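Lipoteichoic acid primase (Listeria monocytogenes, PDB 4UOP) belongs to the sulfatase family and contains an extracellular catalytic domain of alpha/beta architecture that carries a magnesium ion. Local coordinates at residues E205-K209 with N210-F214; R141-K145 with N146-T150. All blocks are in the same frame, centred on the assembly; numbering follows the deposited sequence.

Contact 1. Residues E205-K209 with N210-F214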
ATOM      1  N   GLU B 205      20.166  18.902  27.389  1.00 21.26           N
ATOM      2  CA  GLU B 205      20.795  19.870  28.283  1.00 24.69           C
ATOM      3  C   GLU B 205      22.254  19.511  28.583  1.00 24.43           C
ATOM      4  O   GLU B 205      23.111  20.388  28.630  1.00 24.09           O
ATOM      5  CB  GLU B 205      19.996  19.984  29.593  1.00 29.51           C
ATOM      6  CG  GLU B 205      20.431  21.139  30.480  1.00 34.40           C
ATOM      7  CD  GLU B 205      19.522  21.321  31.685  1.00 39.38           C
ATOM      8  OE1 GLU B 205      19.144  20.303  32.307  1.00 46.10           O
ATOM      9  OE2 GLU B 205      19.176  22.481  31.998  1.00 46.34           O
ATOM     10  N   GLU B 206      22.547  18.224  28.761  1.00 24.81           N
ATOM     11  CA  GLU B 206      23.926  17.829  29.021  1.00 25.76           C
ATOM     12  C   GLU B 206      24.814  17.954  27.795  1.00 24.21           C
ATOM     13  O   GLU B 206      25.978  18.325  27.924  1.00 22.98           O
ATOM     14  CB  GLU B 206      24.002  16.439  29.642  1.00 29.64           C
ATOM     15  CG  GLU B 206      23.546  16.447  31.107  1.00 35.05           C
ATOM     16  CD  GLU B 206      24.072  17.646  31.923  1.00 38.88           C
ATOM     17  OE1 GLU B 206      25.293  17.688  32.218  1.00 43.15           O
ATOM     18  OE2 GLU B 206      23.264  18.545  32.286  1.00 39.76           O
ATOM     19  N   GLN B 207      24.263  17.694  26.609  1.00 20.98           N
ATOM     20  CA  GLN B 207      25.034  17.911  25.391  1.00 21.40           C
ATOM     21  C   GLN B 207      25.319  19.397  25.193  1.00 20.62           C
ATOM     22  O   GLN B 207      26.428  19.791  24.821  1.00 21.56           O
ATOM     23  CB  GLN B 207      24.282  17.359  24.181  1.00 21.62           C
ATOM     24  CG  GLN B 207      24.294  15.846  24.116  1.00 22.17           C
ATOM     25  CD  GLN B 207      23.439  15.322  22.983  1.00 22.31           C
ATOM     26  OE1 GLN B 207      22.249  15.642  22.887  1.00 22.74           O
ATOM     27  NE2 GLN B 207      24.047  14.555  22.093  1.00 22.87           N
ATOM     28  N   TYR B 208      24.308  20.216  25.457  1.00 20.40           N
ATOM     29  CA  TYR B 208      24.435  21.665  25.367  1.00 20.35           C
ATOM     30  C   TYR B 208      25.557  22.187  26.299  1.00 21.88           C
ATOM     31  O   TYR B 208      26.415  22.964  25.873  1.00 22.27           O
ATOM     32  CB  TYR B 208      23.096  22.298  25.715  1.00 21.01           C
ATOM     33  CG  TYR B 208      23.086  23.805  25.827  1.00 21.20           C
ATOM     34  CD1 TYR B 208      23.309  24.603  24.726  1.00 22.04           C
ATOM     35  CD2 TYR B 208      22.832  24.422  27.049  1.00 22.74           C
ATOM     36  CE1 TYR B 208      23.282  25.990  24.830  1.00 23.79           C
ATOM     37  CE2 TYR B 208      22.790  25.800  27.166  1.00 24.12           C
ATOM     38  CZ  TYR B 208      23.031  26.581  26.067  1.00 24.69           C
ATOM     39  OH  TYR B 208      22.996  27.948  26.228  1.00 25.90           O
ATOM     40  N   LYS B 209      25.521  21.770  27.557  1.00 22.85           N
ATOM     41  CA  LYS B 209      26.501  22.227  28.550  1.00 25.91           C
ATOM     42  C   LYS B 209      27.923  21.758  28.221  1.00 27.75           C
ATOM     43  O   LYS B 209      28.903  22.430  28.555  1.00 28.41           O
ATOM     44  CB  LYS B 209      26.096  21.772  29.944  1.00 28.36           C
ATOM     45  CG  LYS B 209      24.957  22.585  30.522  1.00 29.84           C
ATOM     46  CD  LYS B 209      24.602  22.136  31.931  1.00 32.57           C
ATOM     47  CE  LYS B 209      23.707  23.149  32.615  1.00 35.42           C
ATOM     48  NZ  LYS B 209      23.717  22.983  34.095  1.00 38.69           N
ATOM     49  N   ASN B 210      28.027  20.625  27.538  1.00 26.84           N
ATOM     50  CA  ASN B 210      29.314  20.088  27.149  1.00 28.60           C
ATOM     51  C   ASN B 210      29.795  20.463  25.757  1.00 27.67           C
ATOM     52  O   ASN B 210      30.768  19.896  25.265  1.00 26.66           O
ATOM     53  CB  ASN B 210      29.306  18.586  27.373  1.00 30.62           C
ATOM     54  CG  ASN B 210      29.304  18.262  28.853  1.00 34.34           C
ATOM     55  OD1 ASN B 210      30.368  18.106  29.439  1.00 43.35           O
ATOM     56  ND2 ASN B 210      28.121  18.262  29.488  1.00 34.62           N
ATOM     57  N   ASN B 211      29.131  21.436  25.132  1.00 27.50           N
ATOM     58  CA  ASN B 211      29.513  21.902  23.801  1.00 28.54           C
ATOM     59  C   ASN B 211      29.487  20.825  22.738  1.00 28.63           C
ATOM     60  O   ASN B 211      30.314  20.837  21.823  1.00 28.28           O
ATOM     61  CB  ASN B 211      30.912  22.545  23.833  1.00 31.32           C
ATOM     62  CG  ASN B 211      30.861  24.032  24.002  1.00 34.41           C
ATOM     63  OD1 ASN B 211      29.831  24.599  24.372  1.00 38.65           O
ATOM     64  ND2 ASN B 211      31.987  24.688  23.738  1.00 35.85           N
ATOM     65  N   GLN B 212      28.545  19.893  22.851  1.00 25.85           N
ATOM     66  CA  GLN B 212      28.380  18.874  21.832  1.00 24.71           C
ATOM     67  C   GLN B 212      27.208  19.267  20.956  1.00 23.54           C
ATOM     68  O   GLN B 212      26.054  19.194  21.380  1.00 23.08           O
ATOM     69  CB  GLN B 212      28.140  17.510  22.465  1.00 24.84           C
ATOM     70  CG  GLN B 212      27.820  16.409  21.458  1.00 24.10           C
ATOM     71  CD  GLN B 212      28.947  16.194  20.458  1.00 25.42           C
ATOM     72  OE1 GLN B 212      29.987  15.625  20.800  1.00 25.59           O
ATOM     73  NE2 GLN B 212      28.743  16.639  19.214  1.00 23.13           N
ATOM     74  N   LYS B 213      27.490  19.708  19.736  1.00 22.91           N
ATOM     75  CA  LYS B 213      26.414  20.018  18.803  1.00 23.12           C
ATOM     76  C   LYS B 213      25.591  18.751  18.626  1.00 21.33           C
ATOM     77  O   LYS B 213      26.162  17.655  18.491  1.00 20.39           O
ATOM     78  CB  LYS B 213      26.958  20.437  17.448  1.00 25.66           C
ATOM     79  CG  LYS B 213      27.622  21.800  17.402  1.00 29.74           C
ATOM     80  CD  LYS B 213      27.884  22.215  15.965  1.00 32.39           C
ATOM     81  CE  LYS B 213      28.561  21.106  15.183  1.00 35.23           C
ATOM     82  NZ  LYS B 213      29.176  21.598  13.926  1.00 38.40           N
ATOM     83  N   PHE B 214      24.264  18.892  18.617  1.00 19.72           N
ATOM     84  CA  PHE B 214      23.396  17.729  18.515  1.00 18.02           C
ATOM     85  C   PHE B 214      22.233  17.972  17.554  1.00 16.93           C
ATOM     86  O   PHE B 214      21.804  19.115  17.336  1.00 16.81           O
ATOM     87  CB  PHE B 214      22.870  17.317  19.905  1.00 18.70           C
ATOM     88  CG  PHE B 214      22.017  18.363  20.577  1.00 18.89           C
ATOM     89  CD1 PHE B 214      20.664  18.439  20.330  1.00 19.31           C
ATOM     90  CD2 PHE B 214      22.580  19.278  21.459  1.00 19.12           C
ATOM     91  CE1 PHE B 214      19.880  19.397  20.945  1.00 19.03           C
ATOM     92  CE2 PHE B 214      21.810  20.231  22.075  1.00 19.15           C
ATOM     93  CZ  PHE B 214      20.450  20.304  21.816  1.00 19.61           C
TER

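Contact 2. Residues R141-K145 with N146-T150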
ATOM      1  N   ARG B 141      23.162  11.215   8.951  1.00 22.59           N
ATOM      2  CA  ARG B 141      24.476  10.788   8.508  1.00 23.02           C
ATOM      3  C   ARG B 141      25.325  11.995   8.102  1.00 22.11           C
ATOM      4  O   ARG B 141      26.476  12.122   8.527  1.00 22.86           O
ATOM      5  CB  ARG B 141      24.355   9.796   7.352  1.00 24.32           C
ATOM      6  CG  ARG B 141      25.680   9.211   6.902  1.00 25.42           C
ATOM      7  CD  ARG B 141      25.496   8.195   5.769  1.00 26.25           C
ATOM      8  NE  ARG B 141      24.565   7.121   6.128  1.00 26.07           N
ATOM      9  CZ  ARG B 141      24.856   6.086   6.913  1.00 26.91           C
ATOM     10  NH1 ARG B 141      26.069   5.939   7.452  1.00 27.13           N
ATOM     11  NH2 ARG B 141      23.924   5.184   7.174  1.00 27.18           N
ATOM     12  N   LEU B 142      24.755  12.901   7.316  1.00 21.08           N
ATOM     13  CA  LEU B 142      25.468  14.097   6.900  1.00 21.74           C
ATOM     14  C   LEU B 142      25.814  14.985   8.097  1.00 21.40           C
ATOM     15  O   LEU B 142      26.901  15.539   8.168  1.00 20.26           O
ATOM     16  CB  LEU B 142      24.659  14.882   5.869  1.00 23.35           C
ATOM     17  CG  LEU B 142      25.293  16.149   5.298  1.00 25.40           C
ATOM     18  CD1 LEU B 142      26.670  15.859   4.719  1.00 26.63           C
ATOM     19  CD2 LEU B 142      24.377  16.724   4.232  1.00 26.41           C
ATOM     20  N   LEU B 143      24.894  15.138   9.046  1.00 19.74           N
ATOM     21  CA  LEU B 143      25.181  15.943  10.224  1.00 20.01           C
ATOM     22  C   LEU B 143      26.272  15.314  11.087  1.00 19.59           C
ATOM     23  O   LEU B 143      27.096  16.028  11.666  1.00 20.21           O
ATOM     24  CB  LEU B 143      23.911  16.206  11.042  1.00 20.50           C
ATOM     25  CG  LEU B 143      22.918  17.162  10.379  1.00 20.75           C
ATOM     26  CD1 LEU B 143      21.644  17.254  11.216  1.00 21.26           C
ATOM     27  CD2 LEU B 143      23.533  18.536  10.162  1.00 22.83           C
ATOM     28  N   GLY B 144      26.307  13.985  11.134  1.00 19.00           N
ATOM     29  CA  GLY B 144      27.337  13.269  11.856  1.00 19.50           C
ATOM     30  C   GLY B 144      28.744  13.515  11.307  1.00 20.52           C
ATOM     31  O   GLY B 144      29.712  13.400  12.051  1.00 21.29           O
ATOM     32  N   LYS B 145      28.838  13.854  10.026  1.00 22.24           N
ATOM     33  CA  LYS B 145      30.114  14.246   9.405  1.00 24.35           C
ATOM     34  C   LYS B 145      30.449  15.722   9.605  1.00 24.74           C
ATOM     35  O   LYS B 145      31.503  16.194   9.171  1.00 25.12           O
ATOM     36  CB  LYS B 145      30.094  13.930   7.904  1.00 26.07           C
ATOM     37  CG  LYS B 145      30.008  12.449   7.579  1.00 28.53           C
ATOM     38  CD  LYS B 145      31.142  11.677   8.230  1.00 30.72           C
ATOM     39  CE  LYS B 145      31.155  10.217   7.822  1.00 33.59           C
ATOM     40  NZ  LYS B 145      32.387   9.546   8.324  1.00 36.54           N
ATOM     41  N   ASN B 146      29.548  16.442  10.262  1.00 23.67           N
ATOM     42  CA  ASN B 146      29.747  17.837  10.589  1.00 24.18           C
ATOM     43  C   ASN B 146      29.683  18.092  12.084  1.00 23.94           C
ATOM     44  O   ASN B 146      29.237  19.149  12.520  1.00 25.00           O
ATOM     45  CB  ASN B 146      28.715  18.662   9.831  1.00 24.15           C
ATOM     46  CG  ASN B 146      29.024  18.747   8.342  1.00 25.28           C
ATOM     47  OD1 ASN B 146      29.715  19.662   7.922  1.00 27.40           O
ATOM     48  ND2 ASN B 146      28.526  17.799   7.546  1.00 23.89           N
ATOM     49  N   ASP B 147      30.142  17.112  12.855  1.00 23.62           N
ATOM     50  CA  ASP B 147      30.341  17.236  14.293  1.00 24.82           C
ATOM     51  C   ASP B 147      29.049  17.313  15.093  1.00 23.59           C
ATOM     52  O   ASP B 147      29.052  17.865  16.194  1.00 23.14           O
ATOM     53  CB  ASP B 147      31.224  18.449  14.637  1.00 26.72           C
ATOM     54  CG  ASP B 147      32.578  18.389  13.961  1.00 29.67           C
ATOM     55  OD1 ASP B 147      33.451  17.664  14.475  1.00 32.04           O
ATOM     56  OD2 ASP B 147      32.752  19.043  12.912  1.00 34.36           O
ATOM     57  N   TYR B 148      27.966  16.757  14.550  1.00 21.77           N
ATOM     58  CA  TYR B 148      26.733  16.575  15.316  1.00 20.01           C
ATOM     59  C   TYR B 148      26.667  15.137  15.820  1.00 20.90           C
ATOM     60  O   TYR B 148      26.961  14.203  15.077  1.00 19.67           O
ATOM     61  CB  TYR B 148      25.486  16.853  14.462  1.00 19.96           C
ATOM     62  CG  TYR B 148      25.268  18.314  14.111  1.00 20.20           C
ATOM     63  CD1 TYR B 148      26.049  18.953  13.166  1.00 20.52           C
ATOM     64  CD2 TYR B 148      24.279  19.056  14.733  1.00 21.03           C
ATOM     65  CE1 TYR B 148      25.868  20.304  12.860  1.00 20.91           C
ATOM     66  CE2 TYR B 148      24.074  20.392  14.427  1.00 20.82           C
ATOM     67  CZ  TYR B 148      24.877  21.018  13.492  1.00 22.50           C
ATOM     68  OH  TYR B 148      24.694  22.349  13.196  1.00 21.84           O
ATOM     69  N   LYS B 149      26.284  14.970  17.082  1.00 19.56           N
ATOM     70  CA  LYS B 149      25.796  13.694  17.587  1.00 20.68           C
ATOM     71  C   LYS B 149      24.295  13.682  17.309  1.00 20.08           C
ATOM     72  O   LYS B 149      23.639  14.703  17.462  1.00 18.35           O
ATOM     73  CB  LYS B 149      26.046  13.558  19.087  1.00 21.95           C
ATOM     74  CG  LYS B 149      27.515  13.398  19.460  1.00 23.95           C
ATOM     75  CD  LYS B 149      28.069  12.086  18.960  1.00 25.85           C
ATOM     76  CE  LYS B 149      29.490  11.851  19.447  1.00 28.24           C
ATOM     77  NZ  LYS B 149      29.962  10.530  18.958  1.00 29.12           N
ATOM     78  N   THR B 150      23.778  12.540  16.865  1.00 18.66           N
ATOM     79  CA  THR B 150      22.422  12.458  16.347  1.00 18.63           C
ATOM     80  C   THR B 150      21.632  11.401  17.118  1.00 18.79           C
ATOM     81  O   THR B 150      22.159  10.324  17.444  1.00 19.02           O
ATOM     82  CB  THR B 150      22.421  12.160  14.832  1.00 19.32           C
ATOM     83  OG1 THR B 150      22.993  10.878  14.578  1.00 18.89           O
ATOM     84  CG2 THR B 150      23.231  13.223  14.070  1.00 19.78           C
TER
HETATM   85  O   HOH W   1      29.501  13.199  15.044  1.00 44.01           O
HETATM   86  O   HOH W   2      33.579  17.477  10.772  1.00 29.31           O

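Contact 1. Residues E205-K209 with N210-F214
Glu206 O, a carbonyl in the last turn of helix 193-209, is gripped twice by Asn210, the first residue to leave helical geometry. The amide ND2 of Asn210 donates to Glu206 O at 2.7 Å with a nearly straight N-H...O angle of 168°, and the carbonyl oxygen lies close to the plane of that amide. The backbone N of Asn210 reaches Glu206 O at 3.1 Å along a more bent path. The side-chain bond depends on the CG of Asn210 lying beside its own backbone N (chi1 -70°), which folds the amide back over the end of the helix. The Glu206 carboxylate passes at a slant, its plane steeply turned from the Asn210 amide, and its OE1 stays 4.0 Å from Asn210 ND2.

Beyond Asn210 the chain closes the helix with a Schellman motif. Gln212 N donates to Gln207 O at 2.9 Å in the six-residue loop, while inside it Asn211 N meets Tyr208 O at 3.2 Å. Asn211, at positive phi, is the C-prime residue that turns the backbone off the helix and toward strand 214-219.

That reversal brings Phe214, the buried member of the contact, against the helix end. CB of Gln207 packs on Phe214 CD2 at 3.7 Å, and with its chain extended beyond CG, Gln207 carries OE1 to 3.5 Å from Phe214 CB. Its amide lies only 17° from parallel to the Phe214 ring. On the neighbouring helical position, Tyr208 offers CB to Phe214 CE2, a looser apolar touch. Gln212 NE2 donates to Lys213 O at 2.9 Å, a nearly straight bond that holds its amide against the turn backbone.

Contact 2. Residues R141-K145 with N146-T150
Leu143 O takes two backbone N-H groups as the chain turns out of helix 139-144, Asn146 N at 2.9 Å and Tyr148 N at 3.1 Å, which arrive from opposite faces of its carbonyl plane. One residue earlier, Leu142 O receives Asn146 ND2 at 2.9 Å. The acceptor lies in the plane of the Asn146 amide, and a chi1 of -73° turns that amide toward the preceding helical turn. CD1 of Leu142 runs beside ND2, the two side chains pointing the same way.

Asp147, at positive phi, carries the chain through this helix-to-strand turn of the alpha/beta fold, and strand 149-153 follows almost at once. Tyr148 then points back at the helix: Leu143 CD2 sits over one face of its ring, 4.1 Å from the centroid, in a CH-pi contact displaced toward the rim. The CB atoms of Leu143 and Tyr148 also pack, at 3.8 Å, while the Tyr148 hydroxyl is hydrogen-bonded to Lys58 O. CA of Gly144 makes a nearly linear CA-H...O contact with Tyr148 O at 3.4 Å. One water donates to both Gly144 O and Tyr148 O; another bridges Lys145 O and Asp147 OD2, donating to both.

In the fold
Read from the N terminus, contact 2 comes first, closing the short turn from helix 139-144 into strand 149-153; contact 1 later does the same between helix 193-209 and strand 214-219. The two turns lie in series and neither encloses the other. They meet because their strands are parallel neighbours in the mixed sheet that also holds strand 59-65. Lys213 NZ probably bonds Asn146 O, and Lys213 O probably accepts from the backbone N of Lys149, while the Gln212 side chain packs on Lys149. Elsewhere, Leu142 of 141-145 packs on helix 341-348, and Tyr208 of 205-209 touches Ile273 and Asp276.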